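Local coordinates for protein serine hydrolase CCSP0084 (Cycloclasticus sp. P1, PDB 4I3F) that is a serine hydrolase of the alpha/beta hydrolase fold, probably cleaving carbon-carbon bonds in meta-cleavage products of aromatic degradation and perhaps also acting as an esterase, at residues Asn26-Glu38 and Ile102-Lys114. Numbering follows the deposited sequence.
Sequences NIQTGSFNTFLNE and IWVQQQIDLLDAK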
ATOM      1  N   ASN A  26     -16.262  -6.767  -9.290  1.00 21.59           N
ATOM      2  CA  ASN A  26     -16.719  -6.176  -8.052  1.00 22.85           C
ATOM      3  C   ASN A  26     -17.200  -7.317  -7.185  1.00 25.89           C
ATOM      4  O   ASN A  26     -18.072  -8.093  -7.590  1.00 33.03           O
ATOM      5  CB  ASN A  26     -17.847  -5.174  -8.312  1.00 24.01           C
ATOM      6  CG  ASN A  26     -17.391  -3.997  -9.145  1.00 29.06           C
ATOM      7  OD1 ASN A  26     -16.724  -3.094  -8.642  1.00 26.94           O
ATOM      8  ND2 ASN A  26     -17.742  -3.999 -10.428  1.00 34.51           N
ATOM      9  N   ILE A  27     -16.613  -7.442  -6.003  1.00 21.90           N
ATOM     10  CA  ILE A  27     -16.868  -8.602  -5.171  1.00 20.35           C
ATOM     11  C   ILE A  27     -17.299  -8.168  -3.774  1.00 17.52           C
ATOM     12  O   ILE A  27     -16.706  -7.265  -3.182  1.00 16.06           O
ATOM     13  CB  ILE A  27     -15.631  -9.530  -5.153  1.00 21.40           C
ATOM     14  CG1 ILE A  27     -15.896 -10.797  -4.347  1.00 27.25           C
ATOM     15  CG2 ILE A  27     -14.397  -8.800  -4.656  1.00 20.87           C
ATOM     16  CD1 ILE A  27     -14.946 -11.920  -4.703  1.00 29.82           C
ATOM     17  N   GLN A  28     -18.358  -8.790  -3.268  1.00 18.26           N
ATOM     18  CA  GLN A  28     -18.881  -8.409  -1.963  1.00 16.34           C
ATOM     19  C   GLN A  28     -17.906  -8.789  -0.856  1.00 18.51           C
ATOM     20  O   GLN A  28     -17.517  -9.949  -0.729  1.00 22.42           O
ATOM     21  CB  GLN A  28     -20.230  -9.075  -1.727  1.00 21.96           C
ATOM     22  CG  GLN A  28     -20.879  -8.698  -0.413  1.00 21.81           C
ATOM     23  CD  GLN A  28     -22.258  -9.300  -0.278  1.00 42.02           C
ATOM     24  OE1 GLN A  28     -23.033  -9.318  -1.234  1.00 48.09           O
ATOM     25  NE2 GLN A  28     -22.570  -9.812   0.907  1.00 46.20           N
ATOM     26  N   THR A  29     -17.507  -7.806  -0.055  1.00 16.07           N
ATOM     27  CA  THR A  29     -16.626  -8.058   1.072  1.00 14.16           C
ATOM     28  C   THR A  29     -17.277  -7.442   2.294  1.00 15.69           C
ATOM     29  O   THR A  29     -17.095  -6.252   2.572  1.00 14.99           O
ATOM     30  CB  THR A  29     -15.224  -7.450   0.860  1.00 15.64           C
ATOM     31  OG1 THR A  29     -15.361  -6.073   0.477  1.00 14.91           O
ATOM     32  CG2 THR A  29     -14.479  -8.189  -0.248  1.00 13.88           C
ATOM     33  N   GLY A  30     -18.056  -8.247   3.007  1.00 17.38           N
ATOM     34  CA  GLY A  30     -18.808  -7.740   4.140  1.00 17.86           C
ATOM     35  C   GLY A  30     -19.928  -6.813   3.699  1.00 20.95           C
ATOM     36  O   GLY A  30     -20.733  -7.178   2.845  1.00 18.10           O
ATOM     37  N   SER A  31     -19.961  -5.607   4.265  1.00 15.99           N
ATOM     38  CA  SER A  31     -21.083  -4.699   4.067  1.00 17.85           C
ATOM     39  C   SER A  31     -20.947  -3.825   2.820  1.00 15.23           C
ATOM     40  O   SER A  31     -21.828  -3.006   2.537  1.00 15.96           O
ATOM     41  CB  SER A  31     -21.270  -3.812   5.299  1.00 16.14           C
ATOM     42  OG  SER A  31     -20.091  -3.068   5.566  1.00 17.48           O
ATOM     43  N   PHE A  32     -19.859  -3.988   2.071  1.00 14.30           N
ATOM     44  CA  PHE A  32     -19.651  -3.172   0.878  1.00 15.76           C
ATOM     45  C   PHE A  32     -18.982  -3.984  -0.223  1.00 15.53           C
ATOM     46  O   PHE A  32     -18.493  -5.087   0.030  1.00 16.76           O
ATOM     47  CB  PHE A  32     -18.783  -1.951   1.216  1.00 13.82           C
ATOM     48  CG  PHE A  32     -17.423  -2.301   1.725  1.00 13.66           C
ATOM     49  CD1 PHE A  32     -16.328  -2.292   0.872  1.00 15.03           C
ATOM     50  CD2 PHE A  32     -17.234  -2.660   3.058  1.00 16.17           C
ATOM     51  CE1 PHE A  32     -15.072  -2.632   1.336  1.00 11.84           C
ATOM     52  CE2 PHE A  32     -15.973  -2.992   3.534  1.00 13.67           C
ATOM     53  CZ  PHE A  32     -14.888  -2.984   2.670  1.00 13.20           C
ATOM     54  N   ASN A  33     -18.943  -3.440  -1.438  1.00 15.51           N
ATOM     55  CA  ASN A  33     -18.253  -4.115  -2.540  1.00 18.03           C
ATOM     56  C   ASN A  33     -16.817  -3.663  -2.727  1.00 16.86           C
ATOM     57  O   ASN A  33     -16.512  -2.475  -2.609  1.00 16.23           O
ATOM     58  CB  ASN A  33     -19.015  -3.932  -3.849  1.00 20.63           C
ATOM     59  CG  ASN A  33     -20.268  -4.764  -3.903  1.00 28.56           C
ATOM     60  OD1 ASN A  33     -20.272  -5.917  -3.485  1.00 33.88           O
ATOM     61  ND2 ASN A  33     -21.348  -4.179  -4.412  1.00 36.01           N
ATOM     62  N   THR A  34     -15.946  -4.619  -3.038  1.00 12.46           N
ATOM     63  CA  THR A  34     -14.550  -4.322  -3.341  1.00 13.79           C
ATOM     64  C   THR A  34     -14.280  -4.410  -4.839  1.00 16.05           C
ATOM     65  O   THR A  34     -14.623  -5.402  -5.479  1.00 17.40           O
ATOM     66  CB  THR A  34     -13.606  -5.281  -2.603  1.00 15.62           C
ATOM     67  OG1 THR A  34     -13.577  -4.935  -1.214  1.00 14.40           O
ATOM     68  CG2 THR A  34     -12.188  -5.182  -3.160  1.00 15.18           C
ATOM     69  N   PHE A  35     -13.673  -3.365  -5.401  1.00 14.81           N
ATOM     70  CA  PHE A  35     -13.244  -3.429  -6.792  1.00 15.76           C
ATOM     71  C   PHE A  35     -11.914  -4.163  -6.828  1.00 14.99           C
ATOM     72  O   PHE A  35     -10.987  -3.811  -6.099  1.00 12.81           O
ATOM     73  CB  PHE A  35     -13.104  -2.030  -7.384  1.00 16.39           C
ATOM     74  CG  PHE A  35     -12.671  -2.035  -8.823  1.00 17.47           C
ATOM     75  CD1 PHE A  35     -13.577  -2.341  -9.832  1.00 17.03           C
ATOM     76  CD2 PHE A  35     -11.353  -1.756  -9.162  1.00 14.87           C
ATOM     77  CE1 PHE A  35     -13.188  -2.357 -11.156  1.00 22.69           C
ATOM     78  CE2 PHE A  35     -10.954  -1.768 -10.483  1.00 18.35           C
ATOM     79  CZ  PHE A  35     -11.871  -2.070 -11.486  1.00 18.58           C
ATOM     80  N   LEU A  36     -11.831  -5.194  -7.662  1.00 15.95           N
ATOM     81  CA  LEU A  36     -10.678  -6.079  -7.653  1.00 15.24           C
ATOM     82  C   LEU A  36     -10.021  -6.194  -9.021  1.00 14.16           C
ATOM     83  O   LEU A  36     -10.688  -6.437 -10.023  1.00 19.02           O
ATOM     84  CB  LEU A  36     -11.110  -7.469  -7.184  1.00 18.14           C
ATOM     85  CG  LEU A  36     -10.016  -8.533  -7.156  1.00 19.21           C
ATOM     86  CD1 LEU A  36      -8.994  -8.216  -6.078  1.00 18.15           C
ATOM     87  CD2 LEU A  36     -10.617  -9.914  -6.963  1.00 17.48           C
ATOM     88  N   ASN A  37      -8.709  -5.999  -9.063  1.00 16.71           N
ATOM     89  CA  ASN A  37      -7.930  -6.356 -10.246  1.00 19.65           C
ATOM     90  C   ASN A  37      -7.242  -7.708 -10.033  1.00 16.36           C
ATOM     91  O   ASN A  37      -6.703  -7.962  -8.958  1.00 15.42           O
ATOM     92  CB  ASN A  37      -6.864  -5.300 -10.510  1.00 17.94           C
ATOM     93  CG  ASN A  37      -7.449  -3.913 -10.708  1.00 16.54           C
ATOM     94  OD1 ASN A  37      -7.888  -3.570 -11.796  1.00 17.84           O
ATOM     95  ND2 ASN A  37      -7.431  -3.103  -9.655  1.00 12.17           N
ATOM     96  N   GLU A  38      -7.266  -8.565 -11.052  1.00 14.73           N
ATOM     97  CA  GLU A  38      -6.610  -9.869 -10.979  1.00 17.65           C
ATOM     98  C   GLU A  38      -5.791 -10.167 -12.227  1.00 18.61           C
ATOM     99  O   GLU A  38      -6.157  -9.780 -13.333  1.00 20.17           O
ATOM    100  CB  GLU A  38      -7.646 -10.984 -10.831  1.00 21.83           C
ATOM    101  CG  GLU A  38      -8.086 -11.272  -9.421  1.00 22.56           C
ATOM    102  CD  GLU A  38      -9.052 -12.436  -9.369  1.00 25.78           C
ATOM    103  OE1 GLU A  38     -10.229 -12.241  -9.735  1.00 24.06           O
ATOM    104  OE2 GLU A  38      -8.629 -13.541  -8.978  1.00 21.53           O
ATOM    105  N   ILE A 102     -11.415  -1.933   9.449  1.00 11.51           N
ATOM    106  CA  ILE A 102     -12.085  -2.160   8.166  1.00 10.28           C
ATOM    107  C   ILE A 102     -11.142  -2.719   7.088  1.00 12.07           C
ATOM    108  O   ILE A 102     -11.514  -3.643   6.350  1.00 14.19           O
ATOM    109  CB  ILE A 102     -12.749  -0.855   7.653  1.00 11.58           C
ATOM    110  CG1 ILE A 102     -14.048  -0.584   8.402  1.00 13.31           C
ATOM    111  CG2 ILE A 102     -13.007  -0.931   6.154  1.00 13.02           C
ATOM    112  CD1 ILE A 102     -14.612   0.823   8.197  1.00 14.55           C
ATOM    113  N   TRP A 103      -9.944  -2.151   6.985  1.00 10.45           N
ATOM    114  CA  TRP A 103      -8.973  -2.568   5.964  1.00  9.69           C
ATOM    115  C   TRP A 103      -8.501  -4.007   6.180  1.00 12.25           C
ATOM    116  O   TRP A 103      -8.358  -4.775   5.218  1.00 11.03           O
ATOM    117  CB  TRP A 103      -7.794  -1.596   5.931  1.00 12.82           C
ATOM    118  CG  TRP A 103      -8.182  -0.220   5.428  1.00 13.85           C
ATOM    119  CD1 TRP A 103      -9.166   0.070   4.527  1.00 11.39           C
ATOM    120  CD2 TRP A 103      -7.609   1.041   5.817  1.00 12.86           C
ATOM    121  NE1 TRP A 103      -9.226   1.428   4.312  1.00 11.28           N
ATOM    122  CE2 TRP A 103      -8.287   2.047   5.097  1.00 12.16           C
ATOM    123  CE3 TRP A 103      -6.589   1.415   6.703  1.00  9.87           C
ATOM    124  CZ2 TRP A 103      -7.976   3.407   5.231  1.00 11.61           C
ATOM    125  CZ3 TRP A 103      -6.283   2.765   6.837  1.00 10.70           C
ATOM    126  CH2 TRP A 103      -6.978   3.743   6.112  1.00 10.27           C
ATOM    127  N   VAL A 104      -8.273  -4.373   7.440  1.00 11.31           N
ATOM    128  CA  VAL A 104      -7.895  -5.742   7.782  1.00 12.28           C
ATOM    129  C   VAL A 104      -9.029  -6.704   7.417  1.00 11.90           C
ATOM    130  O   VAL A 104      -8.807  -7.674   6.689  1.00 11.88           O
ATOM    131  CB  VAL A 104      -7.488  -5.866   9.275  1.00 13.78           C
ATOM    132  CG1 VAL A 104      -7.350  -7.332   9.701  1.00 13.27           C
ATOM    133  CG2 VAL A 104      -6.173  -5.113   9.523  1.00 14.33           C
ATOM    134  N   GLN A 105     -10.247  -6.433   7.887  1.00 14.91           N
ATOM    135  CA  GLN A 105     -11.358  -7.344   7.614  1.00 12.25           C
ATOM    136  C   GLN A 105     -11.663  -7.434   6.117  1.00 12.68           C
ATOM    137  O   GLN A 105     -12.045  -8.494   5.613  1.00 13.60           O
ATOM    138  CB  GLN A 105     -12.619  -6.968   8.412  1.00 12.44           C
ATOM    139  CG  GLN A 105     -13.699  -8.044   8.377  1.00 19.16           C
ATOM    140  CD  GLN A 105     -13.228  -9.362   8.980  1.00 23.61           C
ATOM    141  OE1 GLN A 105     -12.685  -9.388  10.083  1.00 24.78           O
ATOM    142  NE2 GLN A 105     -13.447 -10.461   8.262  1.00 21.34           N
ATOM    143  N   GLN A 106     -11.486  -6.329   5.400  1.00 11.74           N
ATOM    144  CA  GLN A 106     -11.693  -6.340   3.953  1.00 12.96           C
ATOM    145  C   GLN A 106     -10.827  -7.397   3.262  1.00 12.08           C
ATOM    146  O   GLN A 106     -11.301  -8.123   2.380  1.00 12.21           O
ATOM    147  CB  GLN A 106     -11.401  -4.961   3.349  1.00 10.04           C
ATOM    148  CG  GLN A 106     -11.534  -4.944   1.813  1.00  9.59           C
ATOM    149  CD  GLN A 106     -11.042  -3.657   1.186  1.00  9.88           C
ATOM    150  OE1 GLN A 106     -10.258  -2.918   1.787  1.00 13.71           O
ATOM    151  NE2 GLN A 106     -11.491  -3.383  -0.036  1.00 10.60           N
ATOM    152  N   GLN A 107      -9.563  -7.499   3.656  1.00 12.53           N
ATOM    153  CA  GLN A 107      -8.674  -8.436   2.977  1.00 12.72           C
ATOM    154  C   GLN A 107      -8.999  -9.874   3.332  1.00 11.32           C
ATOM    155  O   GLN A 107      -8.887 -10.765   2.486  1.00 12.48           O
ATOM    156  CB  GLN A 107      -7.199  -8.120   3.276  1.00  8.34           C
ATOM    157  CG  GLN A 107      -6.781  -6.690   2.928  1.00 10.64           C
ATOM    158  CD  GLN A 107      -7.354  -6.213   1.604  1.00 12.53           C
ATOM    159  OE1 GLN A 107      -7.327  -6.928   0.612  1.00 14.25           O
ATOM    160  NE2 GLN A 107      -7.883  -5.002   1.592  1.00 23.47           N
ATOM    161  N   ILE A 108      -9.404 -10.109   4.579  1.00 11.80           N
ATOM    162  CA  ILE A 108      -9.847 -11.437   4.988  1.00 11.95           C
ATOM    163  C   ILE A 108     -11.122 -11.822   4.232  1.00 15.21           C
ATOM    164  O   ILE A 108     -11.234 -12.945   3.723  1.00 13.67           O
ATOM    165  CB  ILE A 108     -10.095 -11.513   6.503  1.00 11.21           C
ATOM    166  CG1 ILE A 108      -8.801 -11.217   7.262  1.00 15.78           C
ATOM    167  CG2 ILE A 108     -10.640 -12.885   6.892  1.00 12.08           C
ATOM    168  CD1 ILE A 108      -7.677 -12.172   6.920  1.00 16.61           C
ATOM    169  N   ASP A 109     -12.069 -10.886   4.150  1.00 12.13           N
ATOM    170  CA  ASP A 109     -13.308 -11.113   3.409  1.00 14.74           C
ATOM    171  C   ASP A 109     -13.040 -11.352   1.922  1.00 14.72           C
ATOM    172  O   ASP A 109     -13.759 -12.119   1.277  1.00 13.84           O
ATOM    173  CB  ASP A 109     -14.267  -9.932   3.571  1.00 14.31           C
ATOM    174  CG  ASP A 109     -14.849  -9.834   4.966  1.00 18.04           C
ATOM    175  OD1 ASP A 109     -14.791 -10.835   5.719  1.00 17.84           O
ATOM    176  OD2 ASP A 109     -15.373  -8.747   5.308  1.00 18.57           O
ATOM    177  N   LEU A 110     -12.016 -10.696   1.381  1.00 15.24           N
ATOM    178  CA  LEU A 110     -11.628 -10.906  -0.018  1.00 13.76           C
ATOM    179  C   LEU A 110     -11.056 -12.313  -0.226  1.00 14.66           C
ATOM    180  O   LEU A 110     -11.463 -13.025  -1.142  1.00 14.14           O
ATOM    181  CB  LEU A 110     -10.606  -9.851  -0.452  1.00 11.87           C
ATOM    182  CG  LEU A 110     -10.011  -9.949  -1.862  1.00 13.66           C
ATOM    183  CD1 LEU A 110     -11.101  -9.913  -2.923  1.00 16.93           C
ATOM    184  CD2 LEU A 110      -8.994  -8.839  -2.117  1.00  9.75           C
ATOM    185  N   LEU A 111     -10.105 -12.707   0.620  1.00 12.60           N
ATOM    186  CA  LEU A 111      -9.519 -14.042   0.519  1.00 13.82           C
ATOM    187  C   LEU A 111     -10.575 -15.133   0.703  1.00 13.69           C
ATOM    188  O   LEU A 111     -10.549 -16.155   0.011  1.00 14.89           O
ATOM    189  CB  LEU A 111      -8.374 -14.211   1.526  1.00 12.30           C
ATOM    190  CG  LEU A 111      -7.154 -13.317   1.334  1.00 15.17           C
ATOM    191  CD1 LEU A 111      -6.138 -13.546   2.452  1.00 15.77           C
ATOM    192  CD2 LEU A 111      -6.505 -13.554  -0.025  1.00 15.59           C
ATOM    193  N   ASP A 112     -11.519 -14.914   1.617  1.00 13.71           N
ATOM    194  CA  ASP A 112     -12.575 -15.892   1.834  1.00 14.22           C
ATOM    195  C   ASP A 112     -13.465 -16.000   0.591  1.00 15.88           C
ATOM    196  O   ASP A 112     -13.872 -17.087   0.192  1.00 17.09           O
ATOM    197  CB  ASP A 112     -13.431 -15.510   3.045  1.00 16.09           C
ATOM    198  CG  ASP A 112     -12.737 -15.763   4.372  1.00 22.43           C
ATOM    199  OD1 ASP A 112     -11.650 -16.388   4.395  1.00 20.28           O
ATOM    200  OD2 ASP A 112     -13.305 -15.344   5.405  1.00 20.85           O
ATOM    201  N   ALA A 113     -13.749 -14.852  -0.017  1.00 18.18           N
ATOM    202  CA  ALA A 113     -14.597 -14.767  -1.207  1.00 17.79           C
ATOM    203  C   ALA A 113     -13.958 -15.408  -2.440  1.00 16.47           C
ATOM    204  O   ALA A 113     -14.657 -15.785  -3.390  1.00 17.93           O
ATOM    205  CB  ALA A 113     -14.915 -13.318  -1.487  1.00 17.38           C
ATOM    206  N   LYS A 114     -12.631 -15.506  -2.432  1.00 15.64           N
ATOM    207  CA  LYS A 114     -11.887 -16.106  -3.537  1.00 20.62           C
ATOM    208  C   LYS A 114     -11.465 -17.544  -3.223  1.00 21.20           C
ATOM    209  O   LYS A 114     -10.825 -18.211  -4.050  1.00 22.52           O
ATOM    210  CB  LYS A 114     -10.646 -15.265  -3.862  1.00 18.53           C
ATOM    211  CG  LYS A 114     -10.959 -13.837  -4.279  1.00 18.27           C
ATOM    212  CD  LYS A 114     -11.870 -13.793  -5.497  1.00 27.08           C
ATOM    213  CE  LYS A 114     -11.108 -14.012  -6.780  1.00 24.84           C
ATOM    214  NZ  LYS A 114     -11.969 -13.818  -7.991  1.00 26.87           N
TER
HETATM  215  O   HOH W   1     -15.105  -6.207   4.654  1.00 15.06           O
HETATM  216  O   HOH W   2      -9.707 -15.724  -9.563  1.00 34.70           O
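Ile27 and Leu36, on neighbouring strands of the N-terminal beta hairpin, close over Leu110 of helix 102-113. This is the alpha/beta hydrolase fold, and the helix here packs on the antiparallel hairpin at one edge of its central sheet. Leu110 is the bump: its CD1 lies 3.9 Å from CG2 of Ile27, the two side chains crossing at about a right angle, and its CD2 meets CD1 of Leu36, while Pro79 of the next strand also touches it. Leucine suits this place because its forked end puts one methyl, CD1, between Ile27 and Leu36 and the other, CD2, against Leu36. Ile27 sends CG1 anti to its N (chi1 -177°), which brings CD1 to 3.5 Å from CB of Ala113, an alanine whose single methyl suits this close approach of the strand. The two backbones come closest at Thr29, whose CA is 5.1 Å from CA of Asp109; its CB packs on the Asp109 CB and its CG2 lies over the backbone at Leu110.

Gln106 stretches between the Phe32 ring and Thr34. Its NE2 lies at the ring edge and donates an almost straight bond (168°) to Thr34 OG1, 2.9 Å away, near the amide plane; the same NE2 also reaches Asp80 O, and OE1 accepts from Ala82 N. A glutamine thus offers both donor and acceptor where the amide is buried, and these three bonds leave it little freedom to turn.

Lys114 bends at chi2 and chi3, passing its CD by CD1 of Ile27, and forms a salt bridge with buried Glu38, whose OE2 pairs with His75. An alanine in place of Glu38 would probably leave the Lys114 ammonium without its carboxylate mate and take from His75 NE2 its bond to the carboxylate. Lys114 NZ meets Glu38 OE1 at 2.9 Å from above the carboxylate plane, 36° out of it.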